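Local coordinates for protein peptidoglycan-N-acetylglucosamine deacetylase BC_1960 (Bacillus cereus, PDB 4L1G) that removes the acetyl group from N-acetylglucosamine residues of peptidoglycan, and also from soluble chitin and N-acetylchitooligomers, with a zinc ion as cofactor, at residues F79-D84 with H225-G230; P83-T88 with E112-I117; S194-D199 with V221-S226. One frame throughout, in Å; residues are numbered along the deposited sequence.

Contact 1 of 3, residues F79-D84 with H225-G230; sequences FDDGPD and HSTPGG. With ACT (acetate ion), chain F.
Phe79 touches Ser226 only lightly, its CB 4.3 Å from Ser226 OG, but its carbonyl accepts from a water that also binds Gly82 N and Ser226 OG. Asp80 lies beside His225 as a parallel bridge: Ser226 N donates to Asp80 O at 2.8 Å, almost straight (179° at the hydrogen), while Asp80 CB lies 3.6 Å from His225 CD2. Asp80 OD1 forms a salt bridge to Arg169. This is the metal centre of the NodB homology domain: Asp81 binds zinc together with His131 and His135, and Asp80 and His225 are the predicted proton acceptor and donor. Asp81 CG stands beside its backbone N, anti to the carbonyl carbon (chi1 -56°), which sends the carboxylate to Thr227 and His225. Thr227 OG1 donates to the anti lone pair of Asp81 OD2 over 2.8 Å, the side chains alongside each other. The same oxygen meets the edge of the His225 ring at CD2 (3.3 Å), planes turned by 43°. An acetate, probably from the crystallisation liquor, accepts from His225 NE2 at OXT (2.9 Å). Past the cis peptide before Pro83, Asp84 CB packs on Pro228 CG at 3.6 Å; Asp84 OD2 is hydrogen-bonded to Thr88 OG1, and a second water links OD1 to Gly229 N.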
loop_
_atom_site.group_PDB
_atom_site.type_symbol
_atom_site.label_atom_id
_atom_site.label_comp_id
_atom_site.label_asym_id
_atom_site.label_seq_id
_atom_site.Cartn_x
_atom_site.Cartn_y
_atom_site.Cartn_z
ATOM N N PHE A 79 3.115 -1.848 0.584
ATOM C CA PHE A 79 4.311 -1.167 1.074
ATOM C C PHE A 79 4.185 0.350 0.923
ATOM O O PHE A 79 3.888 0.853 -0.162
ATOM C CB PHE A 79 5.551 -1.676 0.332
ATOM C CG PHE A 79 5.760 -3.164 0.443
ATOM C CD1 PHE A 79 5.198 -4.029 -0.484
ATOM C CD2 PHE A 79 6.519 -3.695 1.472
ATOM C CE1 PHE A 79 5.387 -5.400 -0.385
ATOM C CE2 PHE A 79 6.712 -5.064 1.577
ATOM C CZ PHE A 79 6.144 -5.917 0.647
ATOM N N ASP A 80 4.423 1.074 2.015
ATOM C CA ASP A 80 4.224 2.523 2.047
ATOM C C ASP A 80 5.519 3.327 1.988
ATOM O O ASP A 80 6.582 2.836 2.373
ATOM C CB ASP A 80 3.463 2.919 3.314
ATOM C CG ASP A 80 1.975 2.674 3.203
ATOM O OD1 ASP A 80 1.532 2.110 2.181
ATOM O OD2 ASP A 80 1.248 3.047 4.148
ATOM N N ASP A 81 5.399 4.561 1.492
ATOM C CA ASP A 81 6.436 5.603 1.562
ATOM C C ASP A 81 7.539 5.537 0.505
ATOM O O ASP A 81 8.460 6.354 0.517
ATOM C CB ASP A 81 7.054 5.703 2.963
ATOM C CG ASP A 81 6.020 5.948 4.039
ATOM O OD1 ASP A 81 4.899 6.377 3.697
ATOM O OD2 ASP A 81 6.334 5.715 5.227
ATOM N N GLY A 82 7.444 4.579 -0.408
ATOM C CA GLY A 82 8.435 4.451 -1.462
ATOM C C GLY A 82 8.278 5.512 -2.535
ATOM O O GLY A 82 7.357 6.329 -2.472
ATOM N N PRO A 83 9.181 5.512 -3.528
ATOM C CA PRO A 83 10.322 4.597 -3.605
ATOM C C PRO A 83 11.509 5.114 -2.807
ATOM O O PRO A 83 11.496 6.255 -2.349
ATOM C CB PRO A 83 10.668 4.617 -5.091
ATOM C CG PRO A 83 10.324 5.997 -5.513
ATOM C CD PRO A 83 9.086 6.363 -4.728
ATOM N N ASP A 84 12.520 4.272 -2.640
ATOM C CA ASP A 84 13.780 4.693 -2.047
ATOM C C ASP A 84 14.916 3.940 -2.723
ATOM O O ASP A 84 14.679 3.096 -3.584
ATOM C CB ASP A 84 13.795 4.439 -0.540
ATOM C CG ASP A 84 13.979 2.974 -0.196
ATOM O OD1 ASP A 84 14.887 2.661 0.602
ATOM O OD2 ASP A 84 13.213 2.139 -0.719
ATOM N N HIS A 225 6.623 -1.034 5.173
ATOM C CA HIS A 225 7.155 0.239 4.700
ATOM C C HIS A 225 8.441 0.085 3.894
ATOM O O HIS A 225 9.216 -0.846 4.107
ATOM C CB HIS A 225 7.401 1.194 5.875
ATOM C CG HIS A 225 6.152 1.647 6.563
ATOM N ND1 HIS A 225 5.574 0.946 7.600
ATOM C CD2 HIS A 225 5.365 2.732 6.359
ATOM C CE1 HIS A 225 4.488 1.579 8.007
ATOM N NE2 HIS A 225 4.338 2.665 7.270
ATOM N N SER A 226 8.652 1.010 2.964
ATOM C CA SER A 226 9.922 1.121 2.259
ATOM C C SER A 226 10.368 2.579 2.292
ATOM O O SER A 226 10.764 3.146 1.275
ATOM C CB SER A 226 9.802 0.612 0.821
ATOM O OG SER A 226 8.749 1.261 0.133
ATOM N N THR A 227 10.293 3.172 3.480
ATOM C CA THR A 227 10.614 4.578 3.692
ATOM C C THR A 227 12.117 4.827 3.604
ATOM O O THR A 227 12.902 4.094 4.206
ATOM C CB THR A 227 10.140 5.039 5.088
ATOM O OG1 THR A 227 8.833 4.511 5.358
ATOM C CG2 THR A 227 10.106 6.555 5.179
ATOM N N PRO A 228 12.521 5.862 2.846
ATOM C CA PRO A 228 13.924 6.288 2.792
ATOM C C PRO A 228 14.481 6.543 4.190
ATOM O O PRO A 228 13.855 7.251 4.980
ATOM C CB PRO A 228 13.857 7.602 2.011
ATOM C CG PRO A 228 12.667 7.455 1.138
ATOM C CD PRO A 228 11.672 6.639 1.924
ATOM N N GLY A 229 15.631 5.950 4.493
ATOM C CA GLY A 229 16.283 6.152 5.774
ATOM C C GLY A 229 15.635 5.421 6.937
ATOM O O GLY A 229 16.050 5.584 8.083
ATOM N N GLY A 230 14.618 4.616 6.647
ATOM C CA GLY A 230 13.920 3.878 7.686
ATOM C C GLY A 230 14.717 2.701 8.213
ATOM O O GLY A 230 15.662 2.242 7.574
HETATM C C ACT F . 1.406 5.156 6.836
HETATM O O ACT F . 1.718 5.989 7.713
HETATM O OXT ACT F . 2.356 4.533 6.318
HETATM C CH3 ACT F . -0.020 4.918 6.428
HETATM O O HOH W 1 6.183 2.134 -1.047
HETATM O O HOH W 2 16.513 4.165 2.155
#

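Contact 2 of 3, residues P83-T88 with E112-I117; sequences PDLEFT and EKFPNI
Ile117 and Phe114 press against Pro83, Asp84 and Leu85 without any hydrogen bond across the contact. The tight part lies round Ile117, where both branches are used: CG2, anti to the backbone N, meets Pro83 CB and Thr88 CG2, each at 3.8 Å, whereas CD1, at the end of an extended chain (chi2 -177°), comes within 3.2 Å of Asp84 O. Phe114 offers its ring edge to the carbonyl of Pro83, with CD2 3.5 Å from Pro83 O, and Lys113 CB lies over the centre of one face of the ring. On the solvent side Leu85 crosses Phe114 at about a right angle, CD1 3.5 Å from Phe114 CD1; this leucine is exposed and touches a crystal neighbour. Asp84 CB points away from 112-117, and the carboxylate organises its own segment. Its OD1 accepts from Glu86 N in an Asx turn and from Phe87 N (2.8 Å) in an Asx motif, and OD2 from Thr88 N and Thr88 OG1 (2.6 Å), so four bonds grip the carboxylate. The contact thus sets the loop between strand 74-80 and helix 89-97 against the junction of helices 108-113 and 115-123, with Thr88 also touching Ile121 and Pro83 touching Val118.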
loop_
_atom_site.group_PDB
_atom_site.type_symbol
_atom_site.label_atom_id
_atom_site.label_comp_id
_atom_site.label_asym_id
_atom_site.label_seq_id
_atom_site.Cartn_x
_atom_site.Cartn_y
_atom_site.Cartn_z
ATOM N N PRO A 83 9.181 5.512 -3.528
ATOM C CA PRO A 83 10.322 4.597 -3.605
ATOM C C PRO A 83 11.509 5.114 -2.807
ATOM O O PRO A 83 11.496 6.255 -2.349
ATOM C CB PRO A 83 10.668 4.617 -5.091
ATOM C CG PRO A 83 10.324 5.997 -5.513
ATOM C CD PRO A 83 9.086 6.363 -4.728
ATOM N N ASP A 84 12.520 4.272 -2.640
ATOM C CA ASP A 84 13.780 4.693 -2.047
ATOM C C ASP A 84 14.916 3.940 -2.723
ATOM O O ASP A 84 14.679 3.096 -3.584
ATOM C CB ASP A 84 13.795 4.439 -0.540
ATOM C CG ASP A 84 13.979 2.974 -0.196
ATOM O OD1 ASP A 84 14.887 2.661 0.602
ATOM O OD2 ASP A 84 13.213 2.139 -0.719
ATOM N N LEU A 85 16.146 4.239 -2.326
ATOM C CA LEU A 85 17.318 3.651 -2.961
ATOM C C LEU A 85 17.663 2.261 -2.433
ATOM O O LEU A 85 18.220 1.439 -3.159
ATOM C CB LEU A 85 18.523 4.579 -2.798
ATOM C CG LEU A 85 19.064 5.252 -4.062
ATOM C CD1 LEU A 85 17.995 5.344 -5.141
ATOM C CD2 LEU A 85 19.596 6.632 -3.718
ATOM N N GLU A 86 17.332 1.993 -1.174
ATOM C CA GLU A 86 17.750 0.741 -0.556
ATOM C C GLU A 86 16.646 -0.311 -0.446
ATOM O O GLU A 86 16.758 -1.393 -1.017
ATOM C CB GLU A 86 18.368 0.994 0.819
ATOM C CG GLU A 86 18.957 -0.258 1.445
ATOM C CD GLU A 86 19.522 -0.018 2.828
ATOM O OE1 GLU A 86 19.956 -1.000 3.466
ATOM O OE2 GLU A 86 19.534 1.148 3.276
ATOM N N PHE A 87 15.587 0.007 0.289
ATOM C CA PHE A 87 14.581 -0.996 0.640
ATOM C C PHE A 87 13.665 -1.419 -0.506
ATOM O O PHE A 87 13.387 -2.605 -0.666
ATOM C CB PHE A 87 13.772 -0.550 1.860
ATOM C CG PHE A 87 14.620 -0.267 3.062
ATOM C CD1 PHE A 87 15.385 -1.272 3.634
ATOM C CD2 PHE A 87 14.663 1.002 3.616
ATOM C CE1 PHE A 87 16.176 -1.018 4.737
ATOM C CE2 PHE A 87 15.450 1.261 4.719
ATOM C CZ PHE A 87 16.209 0.250 5.280
ATOM N N THR A 88 13.203 -0.461 -1.302
ATOM C CA THR A 88 12.340 -0.782 -2.439
ATOM C C THR A 88 12.951 -1.790 -3.435
ATOM O O THR A 88 12.277 -2.742 -3.828
ATOM C CB THR A 88 11.832 0.482 -3.172
ATOM O OG1 THR A 88 11.201 1.360 -2.231
ATOM C CG2 THR A 88 10.834 0.108 -4.258
ATOM N N GLU A 112 9.730 11.675 -7.377
ATOM C CA GLU A 112 10.492 12.675 -8.121
ATOM C C GLU A 112 11.993 12.444 -7.997
ATOM O O GLU A 112 12.743 12.669 -8.947
ATOM C CB GLU A 112 10.150 14.085 -7.641
ATOM C CG GLU A 112 8.774 14.566 -8.052
ATOM C CD GLU A 112 8.473 15.958 -7.540
ATOM O OE1 GLU A 112 7.726 16.693 -8.222
ATOM O OE2 GLU A 112 8.984 16.317 -6.454
ATOM N N LYS A 113 12.424 12.003 -6.820
ATOM C CA LYS A 113 13.840 11.772 -6.557
ATOM C C LYS A 113 14.356 10.528 -7.271
ATOM O O LYS A 113 15.477 10.514 -7.780
ATOM C CB LYS A 113 14.093 11.648 -5.054
ATOM C CG LYS A 113 13.705 12.878 -4.259
ATOM C CD LYS A 113 13.910 12.659 -2.771
ATOM C CE LYS A 113 13.465 13.876 -1.975
ATOM N NZ LYS A 113 13.612 13.669 -0.508
ATOM N N PHE A 114 13.534 9.484 -7.303
ATOM C CA PHE A 114 13.926 8.221 -7.917
ATOM C C PHE A 114 12.857 7.732 -8.894
ATOM O O PHE A 114 12.148 6.761 -8.615
ATOM C CB PHE A 114 14.174 7.172 -6.832
ATOM C CG PHE A 114 14.709 7.749 -5.549
ATOM C CD1 PHE A 114 15.998 8.249 -5.482
ATOM C CD2 PHE A 114 13.921 7.792 -4.412
ATOM C CE1 PHE A 114 16.489 8.781 -4.306
ATOM C CE2 PHE A 114 14.408 8.321 -3.232
ATOM C CZ PHE A 114 15.692 8.815 -3.180
ATOM N N PRO A 115 12.750 8.400 -10.054
ATOM C CA PRO A 115 11.688 8.140 -11.034
ATOM C C PRO A 115 11.799 6.759 -11.669
ATOM O O PRO A 115 10.781 6.146 -11.981
ATOM C CB PRO A 115 11.925 9.216 -12.107
ATOM C CG PRO A 115 12.883 10.195 -11.499
ATOM C CD PRO A 115 13.702 9.412 -10.537
ATOM N N ASN A 116 13.025 6.283 -11.860
ATOM C CA ASN A 116 13.253 5.001 -12.519
ATOM C C ASN A 116 12.795 3.802 -11.691
ATOM O O ASN A 116 12.379 2.779 -12.237
ATOM C CB ASN A 116 14.726 4.853 -12.899
ATOM C CG ASN A 116 15.658 5.083 -11.725
ATOM O OD1 ASN A 116 15.358 5.868 -10.826
ATOM N ND2 ASN A 116 16.796 4.399 -11.731
ATOM N N ILE A 117 12.875 3.933 -10.371
ATOM C CA ILE A 117 12.455 2.865 -9.474
ATOM C C ILE A 117 10.934 2.745 -9.497
ATOM O O ILE A 117 10.385 1.654 -9.362
ATOM C CB ILE A 117 12.976 3.101 -8.043
ATOM C CG1 ILE A 117 14.501 3.214 -8.064
ATOM C CG2 ILE A 117 12.543 1.982 -7.110
ATOM C CD1 ILE A 117 15.124 3.378 -6.702
#

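Contact 3 of 3, residues S194-D199 with V221-S226; sequences SVDTVD and VILQHS. With ACT (acetate ion), chain F.
One carboxylate, that of Asp199, binds both the backbone and the ring of His225. Each oxygen uses its syn lone pair: OD2 takes His225 N at 2.8 Å, and OD1 takes His225 ND1 at 2.9 Å, in a bond of 171° that lies in the ring plane. With chi1 at 56°, Asp199 CG sits between its backbone N and carbonyl carbon, which turns the carboxylate back onto the strand. The planes of carboxylate and ring are 40° apart, and OD2 is further held by Ser235 OG, a residue that also accepts Gln224 NE2. Toward the start of the contact, strands 195-196 and 221-225 run parallel, as the two strands of a beta-alpha-beta unit joined through helix 205-215. Val221 O accepts from both Ser194 N and Val195 N, Ser194 OG accepts Val221 N at 3.1 Å, and Leu223 N reaches Val195 O at 2.8 Å. Further on, the Thr197 hydroxyl reinforces a weak backbone bond from Thr197 N to Leu223 O, OG1 donating to that same oxygen in the carbonyl plane over 2.7 Å; its CG2 packs on Ile222 CG2 at 3.8 Å. Val195 CB lies 4.1 Å from Ile222 CG1. The ND1-H bond to Asp199 holds the rotation of the His225 ring and turns its other nitrogen to the acetate side, consistent with the predicted role of His225 as proton donor.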
loop_
_atom_site.group_PDB
_atom_site.type_symbol
_atom_site.label_atom_id
_atom_site.label_comp_id
_atom_site.label_asym_id
_atom_site.label_seq_id
_atom_site.Cartn_x
_atom_site.Cartn_y
_atom_site.Cartn_z
ATOM N N SER A 194 -5.323 -4.107 7.693
ATOM C CA SER A 194 -5.890 -4.890 8.787
ATOM C C SER A 194 -4.819 -5.654 9.564
ATOM O O SER A 194 -5.079 -6.168 10.650
ATOM C CB SER A 194 -6.966 -5.851 8.274
ATOM O OG SER A 194 -6.403 -6.881 7.481
ATOM N N VAL A 195 -3.618 -5.730 8.998
ATOM C CA VAL A 195 -2.479 -6.320 9.694
ATOM C C VAL A 195 -1.301 -5.350 9.688
ATOM O O VAL A 195 -0.724 -5.064 8.638
ATOM C CB VAL A 195 -2.044 -7.662 9.062
ATOM C CG1 VAL A 195 -0.822 -8.222 9.785
ATOM C CG2 VAL A 195 -3.191 -8.664 9.092
ATOM N N ASP A 196 -0.949 -4.844 10.864
ATOM C CA ASP A 196 0.141 -3.884 10.985
ATOM C C ASP A 196 1.403 -4.545 11.525
ATOM O O ASP A 196 1.413 -5.076 12.635
ATOM C CB ASP A 196 -0.274 -2.715 11.882
ATOM C CG ASP A 196 0.733 -1.580 11.862
ATOM O OD1 ASP A 196 1.679 -1.627 11.047
ATOM O OD2 ASP A 196 0.569 -0.628 12.655
ATOM N N THR A 197 2.469 -4.503 10.731
ATOM C CA THR A 197 3.734 -5.122 11.107
ATOM C C THR A 197 4.539 -4.240 12.052
ATOM O O THR A 197 5.523 -4.695 12.630
ATOM C CB THR A 197 4.614 -5.412 9.872
ATOM O OG1 THR A 197 5.001 -4.176 9.255
ATOM C CG2 THR A 197 3.868 -6.270 8.862
ATOM N N VAL A 198 4.102 -2.988 12.207
ATOM C CA VAL A 198 4.856 -1.940 12.913
ATOM C C VAL A 198 6.368 -2.007 12.657
ATOM O O VAL A 198 7.182 -1.833 13.566
ATOM C CB VAL A 198 4.521 -1.855 14.443
ATOM C CG1 VAL A 198 3.060 -1.475 14.648
ATOM C CG2 VAL A 198 4.844 -3.151 15.182
ATOM N N ASP A 199 6.724 -2.245 11.397
ATOM C CA ASP A 199 8.112 -2.476 11.007
ATOM C C ASP A 199 8.998 -1.236 11.122
ATOM O O ASP A 199 10.224 -1.346 11.185
ATOM C CB ASP A 199 8.188 -3.075 9.595
ATOM C CG ASP A 199 7.485 -2.224 8.546
ATOM O OD1 ASP A 199 6.703 -1.323 8.912
ATOM O OD2 ASP A 199 7.706 -2.469 7.341
ATOM N N VAL A 221 -5.176 -7.330 4.625
ATOM C CA VAL A 221 -4.282 -6.382 3.978
ATOM C C VAL A 221 -3.150 -6.043 4.940
ATOM O O VAL A 221 -3.372 -5.456 5.999
ATOM C CB VAL A 221 -5.015 -5.101 3.540
ATOM C CG1 VAL A 221 -4.025 -4.086 2.990
ATOM C CG2 VAL A 221 -6.079 -5.430 2.505
ATOM N N ILE A 222 -1.936 -6.432 4.566
ATOM C CA ILE A 222 -0.768 -6.283 5.426
ATOM C C ILE A 222 -0.044 -4.967 5.140
ATOM O O ILE A 222 0.072 -4.557 3.984
ATOM C CB ILE A 222 0.195 -7.474 5.229
ATOM C CG1 ILE A 222 -0.556 -8.793 5.443
ATOM C CG2 ILE A 222 1.392 -7.373 6.161
ATOM C CD1 ILE A 222 0.189 -10.016 4.947
ATOM N N LEU A 223 0.428 -4.304 6.194
ATOM C CA LEU A 223 1.141 -3.035 6.047
ATOM C C LEU A 223 2.631 -3.147 6.354
ATOM O O LEU A 223 3.026 -3.490 7.470
ATOM C CB LEU A 223 0.528 -1.953 6.939
ATOM C CG LEU A 223 1.301 -0.629 6.981
ATOM C CD1 LEU A 223 1.228 0.087 5.641
ATOM C CD2 LEU A 223 0.806 0.275 8.099
ATOM N N GLN A 224 3.451 -2.847 5.353
ATOM C CA GLN A 224 4.889 -2.705 5.544
ATOM C C GLN A 224 5.362 -1.384 4.937
ATOM O O GLN A 224 4.593 -0.693 4.267
ATOM C CB GLN A 224 5.637 -3.885 4.927
ATOM C CG GLN A 224 5.535 -5.161 5.739
ATOM C CD GLN A 224 6.102 -6.358 5.013
ATOM O OE1 GLN A 224 5.477 -6.895 4.098
ATOM N NE2 GLN A 224 7.295 -6.785 5.414
ATOM N N HIS A 225 6.623 -1.034 5.173
ATOM C CA HIS A 225 7.155 0.239 4.700
ATOM C C HIS A 225 8.441 0.085 3.894
ATOM O O HIS A 225 9.216 -0.846 4.107
ATOM C CB HIS A 225 7.401 1.194 5.875
ATOM C CG HIS A 225 6.152 1.647 6.563
ATOM N ND1 HIS A 225 5.574 0.946 7.600
ATOM C CD2 HIS A 225 5.365 2.732 6.359
ATOM C CE1 HIS A 225 4.488 1.579 8.007
ATOM N NE2 HIS A 225 4.338 2.665 7.270
ATOM N N SER A 226 8.652 1.010 2.964
ATOM C CA SER A 226 9.922 1.121 2.259
ATOM C C SER A 226 10.368 2.579 2.292
ATOM O O SER A 226 10.764 3.146 1.275
ATOM C CB SER A 226 9.802 0.612 0.821
ATOM O OG SER A 226 8.749 1.261 0.133
HETATM C C ACT F . 1.406 5.156 6.836
HETATM O O ACT F . 1.718 5.989 7.713
HETATM O OXT ACT F . 2.356 4.533 6.318
HETATM C CH3 ACT F . -0.020 4.918 6.428
#

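In the fold
Contacts 1 and 3 share His225 and Ser226 and meet the same acetate, their centres about 12 Å apart; strands 74-80 and 221-225 are neighbours, and Asp80 N lies 2.9 Å from Gln224 O in a probable hydrogen bond. Contact 1 thus brings zinc ligand Asp81 to His225, and contact 3 brings Asp199. Contact 2, its centre about 8 Å from that of contact 1, starts from the same Pro83 and Asp84 and carries the chain out to the helices: the Asp84 side chain is about 8 Å from that of Asp81 and about 9 Å from that of His225. Thr88 OG1 lies 3.4 Å from Ser226 OG, a weak hydrogen bond linking the 83-88 loop to the 225-230 loop.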